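Local coordinates for protein VP1 (Polyomavirus HPyV6, PDB 4PCG) that forms the pentameric building blocks of the polyomavirus capsid and probably takes part in attachment to host cells, at residues A45-T50 against P173-S178; L53-S58 against A144-P149. All coordinates share one frame; numbering follows the deposited sequence.

Interaction 1 of 2, residues A45-T50 against P173-S178. With NA (sodium ion), chain L.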
ATOM      1  N   ALA B  45      19.251  14.175 -20.764  1.00 19.14           N
ATOM      2  CA  ALA B  45      20.266  15.167 -20.478  1.00 19.15           C
ATOM      3  C   ALA B  45      19.953  15.764 -19.097  1.00 17.78           C
ATOM      4  O   ALA B  45      18.804  15.705 -18.632  1.00 18.42           O
ATOM      5  CB  ALA B  45      20.261  16.269 -21.550  1.00 21.60           C
ATOM      6  N   PRO B  46      20.960  16.340 -18.432  1.00 19.52           N
ATOM      7  CA  PRO B  46      20.700  16.951 -17.133  1.00 20.25           C
ATOM      8  C   PRO B  46      19.518  17.912 -17.119  1.00 18.81           C
ATOM      9  O   PRO B  46      19.343  18.733 -18.045  1.00 19.38           O
ATOM     10  CB  PRO B  46      21.985  17.700 -16.839  1.00 22.37           C
ATOM     11  CG  PRO B  46      23.021  16.913 -17.551  1.00 23.54           C
ATOM     12  CD  PRO B  46      22.370  16.482 -18.825  1.00 21.88           C
ATOM     13  N   TYR B  47      18.704  17.787 -16.080  1.00 17.97           N
ATOM     14  CA  TYR B  47      17.443  18.522 -15.982  1.00 18.00           C
ATOM     15  C   TYR B  47      17.721  19.835 -15.296  1.00 21.50           C
ATOM     16  O   TYR B  47      17.947  19.879 -14.089  1.00 21.45           O
ATOM     17  CB  TYR B  47      16.402  17.671 -15.229  1.00 18.64           C
ATOM     18  CG  TYR B  47      14.975  18.195 -15.238  1.00 17.15           C
ATOM     19  CD1 TYR B  47      14.580  19.209 -14.369  1.00 19.06           C
ATOM     20  CD2 TYR B  47      14.000  17.652 -16.099  1.00 17.19           C
ATOM     21  CE1 TYR B  47      13.287  19.691 -14.369  1.00 19.27           C
ATOM     22  CE2 TYR B  47      12.697  18.131 -16.089  1.00 17.67           C
ATOM     23  CZ  TYR B  47      12.348  19.157 -15.221  1.00 17.56           C
ATOM     24  OH  TYR B  47      11.055  19.639 -15.161  1.00 19.88           O
ATOM     25  N   THR B  48      17.727  20.922 -16.050  1.00 21.76           N
ATOM     26  CA  THR B  48      18.055  22.240 -15.438  1.00 23.79           C
ATOM     27  C   THR B  48      16.869  22.832 -14.691  1.00 26.54           C
ATOM     28  O   THR B  48      15.717  22.501 -14.947  1.00 29.00           O
ATOM     29  CB  THR B  48      18.540  23.248 -16.481  1.00 26.99           C
ATOM     30  OG1 THR B  48      17.461  23.535 -17.391  1.00 25.66           O
ATOM     31  CG2 THR B  48      19.747  22.661 -17.229  1.00 29.62           C
ATOM     32  N   PHE B  49      17.156  23.729 -13.763  1.00 27.37           N
ATOM     33  CA  PHE B  49      16.120  24.233 -12.872  1.00 32.48           C
ATOM     34  C   PHE B  49      15.585  25.577 -13.333  1.00 33.83           C
ATOM     35  O   PHE B  49      15.159  26.383 -12.522  1.00 52.24           O
ATOM     36  CB  PHE B  49      16.679  24.317 -11.440  1.00 39.02           C
ATOM     37  CG  PHE B  49      17.094  22.981 -10.856  1.00 36.34           C
ATOM     38  CD1 PHE B  49      16.673  21.767 -11.416  1.00 37.22           C
ATOM     39  CD2 PHE B  49      17.868  22.939  -9.711  1.00 38.94           C
ATOM     40  CE1 PHE B  49      17.064  20.555 -10.862  1.00 39.04           C
ATOM     41  CE2 PHE B  49      18.239  21.732  -9.148  1.00 35.61           C
ATOM     42  CZ  PHE B  49      17.851  20.544  -9.724  1.00 35.58           C
ATOM     43  N   THR B  50      15.627  25.818 -14.639  1.00 33.62           N
ATOM     44  CA  THR B  50      15.146  27.054 -15.236  1.00 30.45           C
ATOM     45  C   THR B  50      13.627  27.061 -15.328  1.00 34.01           C
ATOM     46  O   THR B  50      12.946  26.070 -14.997  1.00 35.23           O
ATOM     47  CB  THR B  50      15.690  27.209 -16.674  1.00 32.06           C
ATOM     48  OG1 THR B  50      15.206  26.125 -17.494  1.00 27.73           O
ATOM     49  CG2 THR B  50      17.217  27.228 -16.685  1.00 36.50           C
ATOM     50  N   PRO B 173       5.923  16.214 -24.541  1.00 14.46           N
ATOM     51  CA  PRO B 173       6.413  15.973 -23.177  1.00 15.12           C
ATOM     52  C   PRO B 173       5.329  15.566 -22.223  1.00 15.59           C
ATOM     53  O   PRO B 173       4.235  16.165 -22.189  1.00 15.16           O
ATOM     54  CB  PRO B 173       7.058  17.315 -22.775  1.00 15.01           C
ATOM     55  CG  PRO B 173       6.468  18.340 -23.682  1.00 18.02           C
ATOM     56  CD  PRO B 173       6.115  17.605 -24.966  1.00 15.53           C
ATOM     57  N   ILE B 174       5.631  14.572 -21.403  1.00 14.86           N
ATOM     58  CA  ILE B 174       4.673  14.154 -20.385  1.00 14.55           C
ATOM     59  C   ILE B 174       4.435  15.204 -19.304  1.00 16.77           C
ATOM     60  O   ILE B 174       3.433  15.134 -18.586  1.00 14.77           O
ATOM     61  CB  ILE B 174       5.026  12.792 -19.752  1.00 15.48           C
ATOM     62  CG1 ILE B 174       6.318  12.904 -18.917  1.00 15.09           C
ATOM     63  CG2 ILE B 174       5.126  11.715 -20.817  1.00 19.43           C
ATOM     64  CD1 ILE B 174       6.704  11.601 -18.208  1.00 18.15           C
ATOM     65  N   GLU B 175       5.316  16.196 -19.168  1.00 14.02           N
ATOM     66  CA  GLU B 175       5.085  17.220 -18.189  1.00 15.07           C
ATOM     67  C   GLU B 175       4.042  18.246 -18.646  1.00 17.45           C
ATOM     68  O   GLU B 175       3.754  19.181 -17.913  1.00 18.25           O
ATOM     69  CB  GLU B 175       6.410  17.902 -17.828  1.00 16.09           C
ATOM     70  CG  GLU B 175       7.285  17.032 -16.949  1.00 17.60           C
ATOM     71  CD  GLU B 175       8.736  17.502 -16.953  1.00 20.21           C
ATOM     72  OE1 GLU B 175       9.047  18.478 -16.227  1.00 19.17           O
ATOM     73  OE2 GLU B 175       9.560  16.907 -17.693  1.00 20.66           O
ATOM     74  N   ILE B 176       3.481  18.050 -19.850  1.00 16.36           N
ATOM     75  CA  ILE B 176       2.494  18.941 -20.455  1.00 16.67           C
ATOM     76  C   ILE B 176       1.206  18.211 -20.873  1.00 15.66           C
ATOM     77  O   ILE B 176       0.112  18.751 -20.668  1.00 16.18           O
ATOM     78  CB  ILE B 176       3.111  19.646 -21.693  1.00 16.84           C
ATOM     79  CG1 ILE B 176       4.256  20.605 -21.265  1.00 16.44           C
ATOM     80  CG2 ILE B 176       2.069  20.404 -22.484  1.00 19.40           C
ATOM     81  CD1 ILE B 176       3.781  21.805 -20.462  1.00 17.86           C
ATOM     82  N   TRP B 177       1.351  17.020 -21.463  1.00 13.57           N
ATOM     83  CA  TRP B 177       0.259  16.351 -22.174  1.00 13.28           C
ATOM     84  C   TRP B 177      -0.310  15.162 -21.418  1.00 14.15           C
ATOM     85  O   TRP B 177       0.392  14.170 -21.189  1.00 16.24           O
ATOM     86  CB  TRP B 177       0.715  15.898 -23.573  1.00 13.91           C
ATOM     87  CG  TRP B 177       1.154  17.058 -24.453  1.00 16.25           C
ATOM     88  CD1 TRP B 177       2.431  17.526 -24.604  1.00 16.66           C
ATOM     89  CD2 TRP B 177       0.316  17.927 -25.246  1.00 18.23           C
ATOM     90  NE1 TRP B 177       2.441  18.611 -25.455  1.00 16.58           N
ATOM     91  CE2 TRP B 177       1.156  18.874 -25.856  1.00 16.36           C
ATOM     92  CE3 TRP B 177      -1.059  17.974 -25.523  1.00 14.97           C
ATOM     93  CZ2 TRP B 177       0.669  19.879 -26.701  1.00 16.39           C
ATOM     94  CZ3 TRP B 177      -1.531  18.969 -26.361  1.00 17.16           C
ATOM     95  CH2 TRP B 177      -0.679  19.902 -26.936  1.00 17.92           C
ATOM     96  N   SER B 178      -1.598  15.249 -21.094  1.00 15.64           N
ATOM     97  CA  SER B 178      -2.350  14.207 -20.373  0.50 14.68           C
ATOM     98  C   SER B 178      -3.362  13.541 -21.324  1.00 17.37           C
ATOM     99  O   SER B 178      -3.960  14.226 -22.156  1.00 14.35           O
ATOM    100  CB  SER B 178      -3.100  14.845 -19.199  0.50 15.33           C
ATOM    101  OG  SER B 178      -3.741  13.892 -18.348  0.50 15.47           O
TER
HETATM  102 NA    NA L 303      14.901  23.669 -17.615  1.00 27.41          NA
HETATM  103  O   HOH W   1      13.948  21.604 -17.115  1.00 26.01           O
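The phenol of Y47 and the carboxylate of E175 reach for each other from opposite directions across a gap of 12.6 Å between their CA atoms. They meet in one short hydrogen bond, with Y47 OH giving its proton to E175 OE1 at 2.6 Å. OE1 receives it on its syn lone pair, the side facing OE2. The carboxylate lies at the edge of the ring and is turned only 27° from its plane. E175 OE2 lies 3.7 Å from Y47 CE2, beside the ring edge. In Y47, CG stands anti to the backbone N (chi1 -170°), which sends the ring across to E175. The stretched side chain of E175 carries its carboxylate to the phenol.

Both residues are buried, and their polar ends have further partners. E175 OE2 is hydrogen-bonded to S58 OG. Y47 OH also bonds to G99 N of a neighbouring subunit, whose L98 packs on both residues.

Next to Y47, the loop binds a sodium ion through T48 OG1 at 2.6 Å and T50 OG1 at 2.5 Å. T52 O, D54 OD2 and a water complete the site. That water lies over one face of the Y47 ring, displaced toward its rim, and donates to T48 O. Hydroxyl partners at both oxygens are consistent with an ionised E175. The phenol thus links a buried acid to the subunit interface, beside a hydrated metal site.

Interaction 2 of 2, residues L53-S58 against A144-P149. With NA (sodium ion), chain L.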
ATOM      1  N   LEU B  53      10.893  24.104 -19.915  1.00 24.79           N
ATOM      2  CA  LEU B  53      11.006  22.682 -20.145  1.00 23.57           C
ATOM      3  C   LEU B  53      11.783  22.479 -21.428  1.00 24.46           C
ATOM      4  O   LEU B  53      11.354  22.967 -22.489  1.00 24.35           O
ATOM      5  CB  LEU B  53       9.627  22.017 -20.326  1.00 26.45           C
ATOM      6  CG  LEU B  53       8.757  21.847 -19.101  1.00 34.51           C
ATOM      7  CD1 LEU B  53       7.439  21.199 -19.518  1.00 38.51           C
ATOM      8  CD2 LEU B  53       9.450  21.001 -18.051  1.00 39.02           C
ATOM      9  N   ASP B  54      12.898  21.755 -21.328  1.00 22.32           N
ATOM     10  CA  ASP B  54      13.908  21.733 -22.375  1.00 24.17           C
ATOM     11  C   ASP B  54      13.821  20.436 -23.138  1.00 23.15           C
ATOM     12  O   ASP B  54      13.565  19.368 -22.567  1.00 22.30           O
ATOM     13  CB  ASP B  54      15.317  21.911 -21.793  1.00 25.87           C
ATOM     14  CG  ASP B  54      15.464  23.190 -20.988  1.00 29.78           C
ATOM     15  OD1 ASP B  54      15.290  24.261 -21.581  1.00 27.74           O
ATOM     16  OD2 ASP B  54      15.753  23.134 -19.757  1.00 27.48           O
ATOM     17  N   ALA B  55      14.037  20.521 -24.442  1.00 23.56           N
ATOM     18  CA  ALA B  55      14.132  19.311 -25.248  1.00 21.95           C
ATOM     19  C   ALA B  55      15.416  18.582 -24.831  1.00 24.27           C
ATOM     20  O   ALA B  55      16.435  19.228 -24.577  1.00 28.95           O
ATOM     21  CB  ALA B  55      14.188  19.673 -26.711  1.00 26.31           C
ATOM     22  N   GLY B  56      15.347  17.265 -24.719  1.00 20.86           N
ATOM     23  CA  GLY B  56      16.517  16.458 -24.404  1.00 22.44           C
ATOM     24  C   GLY B  56      16.532  16.014 -22.956  1.00 20.60           C
ATOM     25  O   GLY B  56      17.117  14.979 -22.647  1.00 20.26           O
ATOM     26  N   SER B  57      15.911  16.807 -22.072  1.00 19.41           N
ATOM     27  CA  SER B  57      15.867  16.482 -20.638  1.00 20.39           C
ATOM     28  C   SER B  57      14.470  16.107 -20.150  1.00 18.54           C
ATOM     29  O   SER B  57      14.333  15.541 -19.083  1.00 18.11           O
ATOM     30  CB  SER B  57      16.437  17.621 -19.791  1.00 20.81           C
ATOM     31  OG  SER B  57      15.698  18.808 -19.970  1.00 22.80           O
ATOM     32  N   SER B  58      13.445  16.419 -20.938  1.00 17.80           N
ATOM     33  CA  SER B  58      12.062  16.109 -20.564  1.00 18.85           C
ATOM     34  C   SER B  58      11.612  14.862 -21.339  1.00 19.74           C
ATOM     35  O   SER B  58      11.752  14.777 -22.573  1.00 19.75           O
ATOM     36  CB  SER B  58      11.157  17.305 -20.839  1.00 23.19           C
ATOM     37  OG  SER B  58      11.283  18.271 -19.787  1.00 27.81           O
ATOM     38  N   ALA B 144      11.073  25.380 -27.824  1.00 23.65           N
ATOM     39  CA  ALA B 144      10.503  25.447 -29.185  1.00 25.66           C
ATOM     40  C   ALA B 144      10.463  24.087 -29.890  1.00 24.19           C
ATOM     41  O   ALA B 144       9.610  23.844 -30.726  1.00 21.73           O
ATOM     42  CB  ALA B 144      11.264  26.443 -30.028  1.00 30.99           C
ATOM     43  N   GLY B 145      11.387  23.208 -29.550  1.00 20.29           N
ATOM     44  CA  GLY B 145      11.418  21.860 -30.108  1.00 20.17           C
ATOM     45  C   GLY B 145      10.342  20.893 -29.646  1.00 19.88           C
ATOM     46  O   GLY B 145      10.184  19.835 -30.231  1.00 19.23           O
ATOM     47  N   LEU B 146       9.611  21.247 -28.592  1.00 18.66           N
ATOM     48  CA  LEU B 146       8.581  20.416 -28.036  1.00 18.00           C
ATOM     49  C   LEU B 146       7.185  20.978 -28.307  1.00 18.43           C
ATOM     50  O   LEU B 146       6.990  22.203 -28.407  1.00 18.05           O
ATOM     51  CB  LEU B 146       8.794  20.330 -26.518  1.00 18.32           C
ATOM     52  CG  LEU B 146      10.109  19.745 -26.064  1.00 20.62           C
ATOM     53  CD1 LEU B 146      10.191  19.767 -24.539  1.00 23.48           C
ATOM     54  CD2 LEU B 146      10.312  18.345 -26.602  1.00 18.76           C
ATOM     55  N   GLU B 147       6.217  20.084 -28.443  1.00 18.05           N
ATOM     56  CA  GLU B 147       4.808  20.470 -28.506  1.00 17.69           C
ATOM     57  C   GLU B 147       4.371  21.063 -27.160  1.00 17.46           C
ATOM     58  O   GLU B 147       4.514  20.438 -26.099  1.00 16.57           O
ATOM     59  CB  GLU B 147       3.920  19.261 -28.832  1.00 18.32           C
ATOM     60  CG  GLU B 147       4.003  18.789 -30.273  1.00 19.92           C
ATOM     61  CD  GLU B 147       3.059  19.501 -31.238  1.00 24.29           C
ATOM     62  OE1 GLU B 147       2.299  20.413 -30.830  1.00 28.86           O
ATOM     63  OE2 GLU B 147       3.092  19.174 -32.438  1.00 23.95           O
ATOM     64  N   GLY B 148       3.808  22.255 -27.216  1.00 21.19           N
ATOM     65  CA  GLY B 148       3.329  22.917 -26.017  1.00 22.50           C
ATOM     66  C   GLY B 148       1.914  23.403 -26.241  1.00 24.90           C
ATOM     67  O   GLY B 148       1.447  23.424 -27.375  1.00 23.06           O
ATOM     68  N   PRO B 149       1.228  23.820 -25.169  1.00 21.34           N
ATOM     69  CA  PRO B 149      -0.123  24.371 -25.385  1.00 23.45           C
ATOM     70  C   PRO B 149      -0.144  25.608 -26.268  1.00 25.45           C
ATOM     71  O   PRO B 149       0.851  26.335 -26.329  1.00 25.39           O
ATOM     72  CB  PRO B 149      -0.586  24.726 -23.980  1.00 24.64           C
ATOM     73  CG  PRO B 149       0.369  24.065 -23.034  1.00 27.33           C
ATOM     74  CD  PRO B 149       1.660  23.918 -23.764  1.00 23.98           C
TER
HETATM   75 NA    NA L 303      14.901  23.669 -17.615  1.00 27.41          NA
HETATM   76  O   HOH W   1      13.948  21.604 -17.115  1.00 26.01           O
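L146 lays its branched end against the backbone of D54 and A55. Its two methyls divide the work. L146 CD1 comes within 3.9 Å of A55 N and the same distance of D54 O, and it also touches L53 O at 4.0 Å. L146 CD2 meets the methyl of A55, with A55 CB 4.1 Å away. CG of L146 is anti to the carbonyl carbon (chi1 -60°), and this directs both methyls to the 53-58 loop. The contact is apolar on the L146 side and mostly backbone on the other.

Further bonds tie each loop to its surroundings. The CB of D54 points away from the 144-149 segment, and D54 OD2 binds the sodium ion at 2.4 Å. L53 pairs through its backbone with N141 and A143, just before the 144-149 loop. On the other side, N171 holds that loop twice: its ND2 donates to G145 O, and its backbone pairs with E147.

This is loop-on-loop packing in the jelly-roll coat protein of a polyomavirus, where the long connections between strands fold on one another; the 53-58 loop also carries the sodium ligand D54.

The centres of the two interactions are 7 Å apart, on the same side of the chain's centre. In sequence, 45-50 comes first, then 53-58, 144-149 and 173-178, so interaction 2 falls between the halves of interaction 1. The first two segments are separated by two residues, and the second begins on strand 52-53. Together they give three of the sodium ligands; T52, between them, and a water give the others. The later segments are also joined, by a probable hydrogen bond from W177 NE1 to E147 O. L53 packs against both Y47 and E175. Only interaction 1 touches another subunit, so this loop cluster meets the pentamer interface through 45-50 and 173-178.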